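PDB 3M3M: glutathione S-transferase, which binds glutathione and, as expected for its family, probably catalyses conjugation of glutathione, through its thiol, to electrophilic substrates. Local coordinates for residues Gln97-Tyr102 and Ile162-Tyr167; Cys15-Leu20 and Ala71-Leu76. All blocks are in the same frame, centred on the assembly; numbering follows the deposited sequence.

Contact 1 of 2, residues Gln97-Tyr102 and Ile162-Tyr167. With GSH (glutathione), chain B.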
# COMPACT_ATOMS: atom_id res chain seq x y z
N GLN A 97 5.12 -6.51 5.82
CA GLN A 97 3.69 -6.30 5.49
C GLN A 97 2.77 -6.23 6.75
O GLN A 97 1.86 -5.39 6.72
CB GLN A 97 3.20 -7.37 4.55
CG GLN A 97 3.91 -7.32 3.11
CD GLN A 97 3.24 -8.26 2.19
OE1 GLN A 97 3.04 -9.43 2.54
NE2 GLN A 97 2.83 -7.75 1.01
N PHE A 98 2.93 -7.08 7.77
CA PHE A 98 2.09 -6.94 8.96
C PHE A 98 2.47 -5.65 9.65
O PHE A 98 1.59 -4.97 10.19
CB PHE A 98 2.30 -8.21 9.82
CG PHE A 98 1.63 -9.40 9.23
CD1 PHE A 98 0.24 -9.40 9.15
CD2 PHE A 98 2.35 -10.52 8.78
CE1 PHE A 98 -0.44 -10.51 8.59
CE2 PHE A 98 1.73 -11.61 8.23
CZ PHE A 98 0.31 -11.60 8.12
N PHE A 99 3.78 -5.34 9.71
CA PHE A 99 4.20 -4.05 10.28
C PHE A 99 3.52 -2.90 9.55
O PHE A 99 3.05 -1.94 10.16
CB PHE A 99 5.74 -3.92 10.11
CG PHE A 99 6.29 -2.47 10.20
CD1 PHE A 99 6.69 -1.90 11.42
CD2 PHE A 99 6.46 -1.71 8.97
CE1 PHE A 99 7.22 -0.53 11.46
CE2 PHE A 99 7.03 -0.43 9.03
CZ PHE A 99 7.39 0.15 10.21
N GLU A 100 3.40 -3.04 8.22
CA GLU A 100 2.74 -1.92 7.48
C GLU A 100 1.24 -1.74 7.86
O GLU A 100 0.76 -0.56 8.10
CB GLU A 100 2.83 -2.16 5.95
CG GLU A 100 2.15 -1.04 5.14
CD GLU A 100 0.72 -1.40 4.66
OE1 GLU A 100 0.36 -2.58 4.59
OE2 GLU A 100 0.00 -0.50 4.22
N GLN A 101 0.53 -2.87 8.06
CA GLN A 101 -0.88 -2.81 8.40
C GLN A 101 -1.09 -2.35 9.91
O GLN A 101 -2.10 -1.70 10.19
CB GLN A 101 -1.52 -4.21 8.16
CG GLN A 101 -1.70 -4.48 6.66
CD GLN A 101 -2.80 -3.58 6.04
OE1 GLN A 101 -2.55 -2.77 5.05
NE2 GLN A 101 -3.99 -3.68 6.57
N TYR A 102 -0.11 -2.63 10.80
CA TYR A 102 -0.35 -2.43 12.25
C TYR A 102 0.27 -1.09 12.72
O TYR A 102 -0.33 -0.31 13.49
CB TYR A 102 0.24 -3.61 13.06
CG TYR A 102 -0.29 -3.52 14.48
CD1 TYR A 102 -1.53 -4.06 14.77
CD2 TYR A 102 0.42 -2.83 15.48
CE1 TYR A 102 -2.12 -3.95 16.04
CE2 TYR A 102 -0.16 -2.74 16.78
CZ TYR A 102 -1.42 -3.33 17.02
OH TYR A 102 -2.02 -3.19 18.28
N ILE A 162 6.63 -2.78 -2.03
CA ILE A 162 5.40 -2.33 -2.70
C ILE A 162 4.37 -1.94 -1.58
O ILE A 162 3.75 -0.82 -1.62
CB ILE A 162 4.83 -3.37 -3.57
CG1 ILE A 162 5.79 -3.61 -4.81
CG2 ILE A 162 3.40 -2.93 -4.06
CD1 ILE A 162 5.46 -4.87 -5.58
N ALA A 163 4.20 -2.81 -0.60
CA ALA A 163 3.22 -2.51 0.50
C ALA A 163 3.54 -1.17 1.18
O ALA A 163 2.63 -0.36 1.53
CB ALA A 163 3.24 -3.70 1.49
N LEU A 164 4.82 -0.93 1.52
CA LEU A 164 5.20 0.30 2.24
C LEU A 164 5.36 1.53 1.31
O LEU A 164 5.20 2.68 1.80
CB LEU A 164 6.46 0.08 3.10
CG LEU A 164 6.03 -0.73 4.37
CD1 LEU A 164 7.07 -1.51 4.96
CD2 LEU A 164 5.45 0.21 5.40
N TYR A 165 5.64 1.33 0.01
CA TYR A 165 5.80 2.47 -0.87
C TYR A 165 4.48 3.16 -1.09
O TYR A 165 4.45 4.39 -1.24
CB TYR A 165 6.32 1.98 -2.22
CG TYR A 165 6.53 3.08 -3.23
CD1 TYR A 165 7.73 3.90 -3.19
CD2 TYR A 165 5.56 3.34 -4.19
CE1 TYR A 165 7.90 4.94 -4.10
CE2 TYR A 165 5.73 4.44 -5.10
CZ TYR A 165 6.87 5.20 -5.00
OH TYR A 165 7.01 6.27 -5.91
N ALA A 166 3.39 2.37 -1.10
CA ALA A 166 2.10 2.92 -1.55
C ALA A 166 1.71 4.17 -0.75
O ALA A 166 1.35 5.18 -1.38
CB ALA A 166 0.96 1.83 -1.49
N TYR A 167 1.72 4.13 0.59
CA TYR A 167 1.43 5.33 1.28
C TYR A 167 2.71 6.14 1.60
O TYR A 167 2.59 7.35 1.79
CB TYR A 167 0.73 5.01 2.64
CG TYR A 167 -0.76 4.73 2.37
CD1 TYR A 167 -1.64 5.80 2.09
CD2 TYR A 167 -1.24 3.44 2.50
CE1 TYR A 167 -3.05 5.52 1.86
CE2 TYR A 167 -2.62 3.16 2.33
CZ TYR A 167 -3.50 4.20 2.03
OH TYR A 167 -4.89 3.88 1.78
N1 GSH B . -6.52 -3.87 5.66
CA1 GSH B . -7.19 -3.46 4.37
C1 GSH B . -6.27 -3.64 3.15
O11 GSH B . -6.81 -3.97 2.06
O12 GSH B . -5.04 -3.41 3.29
CB1 GSH B . -7.57 -1.95 4.57
CG1 GSH B . -8.22 -1.51 3.30
CD1 GSH B . -8.95 -0.17 3.50
OE1 GSH B . -8.92 0.49 4.73
N2 GSH B . -9.65 0.41 2.47
CA2 GSH B . -10.32 1.69 2.67
C2 GSH B . -11.76 1.43 2.60
O2 GSH B . -12.18 0.55 1.69
CB2 GSH B . -9.86 2.62 1.51
SG2 GSH B . -8.01 2.95 1.61
N3 GSH B . -12.60 2.03 3.42
CA3 GSH B . -14.04 1.79 3.23
C3 GSH B . -14.80 1.65 4.54
O31 GSH B . -16.05 1.83 4.57
O32 GSH B . -14.18 1.33 5.57
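Glu100 of the long helix 87-117 meets Ala163 and Leu164 of helix 159-168 inside the all-helical C-terminal domain of the glutathione S-transferase fold, where the two segments run roughly parallel, 29° apart. Starting at CB, the Glu100 side chain first lies against the isobutyl group of Leu164, its CB 3.6 Å from Leu164 CD2. CG touches the same methyl and also comes 3.7 Å from the backbone oxygen of Ala163; the Glu100 and Leu164 side chains lie alongside each other, pointing opposite ways. A bend at chi2 (-99°) then turns the carboxylate aside from this apolar patch. At the tip, OE1 accepts a hydrogen bond from Asn70 and OE2 forms a salt bridge with Lys17, so the charge is met from the thioredoxin-like domain; OE2 also lies beside the edge of the Tyr167 ring.

Flanking this chain, Phe99 offers its ring edge to Leu164, CE2 standing 4.0 Å from Leu164 CD2, with the leucine side chain nearly perpendicular to that of Phe99. On the other flank, the extended Gln97 chain passes the methyl of Ala163, CG to CB 4.0 Å, while its amide is engaged by Asn74. One turn beyond Ala163 and Leu164, Tyr167 belongs to the glutathione pocket, its OH 3.3 Å from the glutathione sulfur SG2.

Contact 2 of 2, residues Cys15-Leu20 and Ala71-Leu76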
# COMPACT_ATOMS: atom_id res chain seq x y z
N CYS A 15 -5.21 0.36 -2.67
CA CYS A 15 -5.54 -0.04 -4.04
C CYS A 15 -4.37 0.21 -5.01
O CYS A 15 -4.16 -0.59 -5.97
CB CYS A 15 -6.76 0.79 -4.51
SG CYS A 15 -8.26 0.38 -3.56
N TYR A 16 -3.61 1.31 -4.80
CA TYR A 16 -2.41 1.53 -5.59
C TYR A 16 -1.42 0.35 -5.53
O TYR A 16 -0.79 -0.04 -6.54
CB TYR A 16 -1.71 2.82 -5.10
CG TYR A 16 -0.40 3.09 -5.84
CD1 TYR A 16 -0.25 2.85 -7.26
CD2 TYR A 16 0.70 3.54 -5.08
CE1 TYR A 16 1.02 3.11 -7.89
CE2 TYR A 16 1.97 3.80 -5.70
CZ TYR A 16 2.07 3.60 -7.12
OH TYR A 16 3.32 3.81 -7.71
N LYS A 17 -1.27 -0.30 -4.34
CA LYS A 17 -0.46 -1.49 -4.28
C LYS A 17 -0.81 -2.50 -5.35
O LYS A 17 0.12 -3.08 -5.94
CB LYS A 17 -0.72 -2.26 -2.94
CG LYS A 17 -0.27 -1.50 -1.70
CD LYS A 17 -0.89 -2.15 -0.46
CE LYS A 17 -0.55 -1.31 0.77
NZ LYS A 17 -1.15 -1.92 2.04
N ILE A 18 -2.11 -2.68 -5.63
CA ILE A 18 -2.56 -3.70 -6.58
C ILE A 18 -2.37 -3.19 -8.05
O ILE A 18 -1.91 -3.96 -8.92
CB ILE A 18 -4.00 -4.07 -6.30
CG1 ILE A 18 -4.19 -4.43 -4.78
CG2 ILE A 18 -4.39 -5.27 -7.16
CD1 ILE A 18 -3.10 -5.36 -4.19
N LYS A 19 -2.66 -1.93 -8.28
CA LYS A 19 -2.36 -1.33 -9.64
C LYS A 19 -0.87 -1.55 -9.93
O LYS A 19 -0.47 -1.99 -11.02
CB LYS A 19 -2.69 0.18 -9.63
CG LYS A 19 -2.34 0.81 -11.02
CD LYS A 19 -2.37 2.35 -10.94
CE LYS A 19 -1.90 2.93 -12.34
NZ LYS A 19 -2.02 4.45 -12.31
N LEU A 20 -0.03 -1.15 -8.96
CA LEU A 20 1.43 -1.30 -9.19
C LEU A 20 1.85 -2.75 -9.44
O LEU A 20 2.57 -3.06 -10.42
CB LEU A 20 2.18 -0.77 -7.93
CG LEU A 20 3.73 -0.78 -8.01
CD1 LEU A 20 4.32 -0.15 -9.43
CD2 LEU A 20 4.26 0.05 -6.79
N ALA A 71 -2.75 -9.41 1.13
CA ALA A 71 -2.93 -10.86 0.75
C ALA A 71 -3.02 -10.94 -0.77
O ALA A 71 -2.42 -11.82 -1.36
CB ALA A 71 -4.24 -11.40 1.38
N ILE A 72 -3.65 -9.94 -1.35
CA ILE A 72 -3.67 -9.89 -2.85
C ILE A 72 -2.26 -9.77 -3.43
O ILE A 72 -1.92 -10.48 -4.40
CB ILE A 72 -4.61 -8.73 -3.34
CG1 ILE A 72 -6.07 -9.00 -2.91
CG2 ILE A 72 -4.44 -8.62 -4.93
CD1 ILE A 72 -6.87 -7.64 -2.95
N LEU A 73 -1.37 -8.97 -2.83
CA LEU A 73 0.01 -8.92 -3.28
C LEU A 73 0.64 -10.31 -3.21
O LEU A 73 1.37 -10.72 -4.14
CB LEU A 73 0.84 -7.94 -2.44
CG LEU A 73 0.49 -6.43 -2.58
CD1 LEU A 73 1.36 -5.61 -1.60
CD2 LEU A 73 0.78 -6.04 -4.09
N ASN A 74 0.41 -11.03 -2.09
CA ASN A 74 1.00 -12.40 -2.03
C ASN A 74 0.48 -13.32 -3.16
O ASN A 74 1.31 -14.14 -3.72
CB ASN A 74 0.71 -13.01 -0.67
CG ASN A 74 1.80 -12.58 0.40
OD1 ASN A 74 2.83 -13.23 0.53
ND2 ASN A 74 1.63 -11.45 1.02
N PHE A 75 -0.83 -13.29 -3.42
CA PHE A 75 -1.40 -14.16 -4.47
C PHE A 75 -0.75 -13.80 -5.84
O PHE A 75 -0.35 -14.72 -6.59
CB PHE A 75 -2.86 -13.88 -4.57
CG PHE A 75 -3.55 -14.60 -5.61
CD1 PHE A 75 -3.76 -15.98 -5.47
CD2 PHE A 75 -3.96 -13.93 -6.83
CE1 PHE A 75 -4.47 -16.72 -6.48
CE2 PHE A 75 -4.68 -14.70 -7.82
CZ PHE A 75 -4.84 -16.07 -7.66
N LEU A 76 -0.67 -12.49 -6.15
CA LEU A 76 -0.13 -12.09 -7.50
C LEU A 76 1.34 -12.40 -7.64
O LEU A 76 1.84 -12.77 -8.75
CB LEU A 76 -0.39 -10.58 -7.77
CG LEU A 76 -1.86 -10.26 -7.87
CD1 LEU A 76 -2.15 -8.72 -7.94
CD2 LEU A 76 -2.53 -11.00 -9.06
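In the thioredoxin-like N-terminal domain, helices 13-24 and 69-77 lie side by side, and segments 15-20 and 71-76 run nearly parallel, 11° apart, with axes 9.9 Å from each other at closest approach. No hydrogen bond joins the two segments; the interface is made by aliphatic side chains centred on Ile18. With CG1 set beside the backbone N (chi1 -51°) and a second bend at chi2 (-45°), its CD1 methyl is carried to the facing helix. There it meets Ile72 CG2 at 3.6 Å and rests against Leu73 CD2 at 3.9 Å. The other branch of Ile18, CG2, reaches Leu76 CD1 at 4.2 Å, one turn further along from Ile72. Trimming Ile18 to an alanine would probably leave a gap among Ile72, Leu73 and Leu76, depriving all three of their methyl contacts with this residue.

Leu73 extends the patch toward the C-terminal domain: its CD2 sits 3.6 Å from the backbone oxygen of Lys17, and its CD1 lies 4.2 Å from Lys17 CB. Beyond CB the lysine chain runs extended past segment 71-76 toward the N-terminal end of helix 69-77, where Ser69 and Asn70 hold its ammonium beside its charge partner Glu100, next to the glutathione site. Ile72 and Leu76 also touch Leu58 of strand 57-60, tying the helix pair to one face of the four-stranded sheet, as is usual in the glutathione S-transferase version of the thioredoxin fold.

In the fold
Contact 2 comes first along the chain and closes before contact 1 opens; their centres lie 11 Å apart. Contact 2 joins two helices of the N-terminal thioredoxin-like domain, contact 1 two helices of the C-terminal helical domain, and helices 69-77 and 87-117 follow each other in sequence. The two contacts meet across the domain interface, where the polar ends of Glu100 and Gln97 find partners in the N-terminal domain and the backbone oxygen of Ala163 packs 3.4 Å from Lys17 CE. Glutathione lies near this junction, with Ser69 from one domain and Tyr167 from the other taking part in its binding, so the pocket draws on both domains.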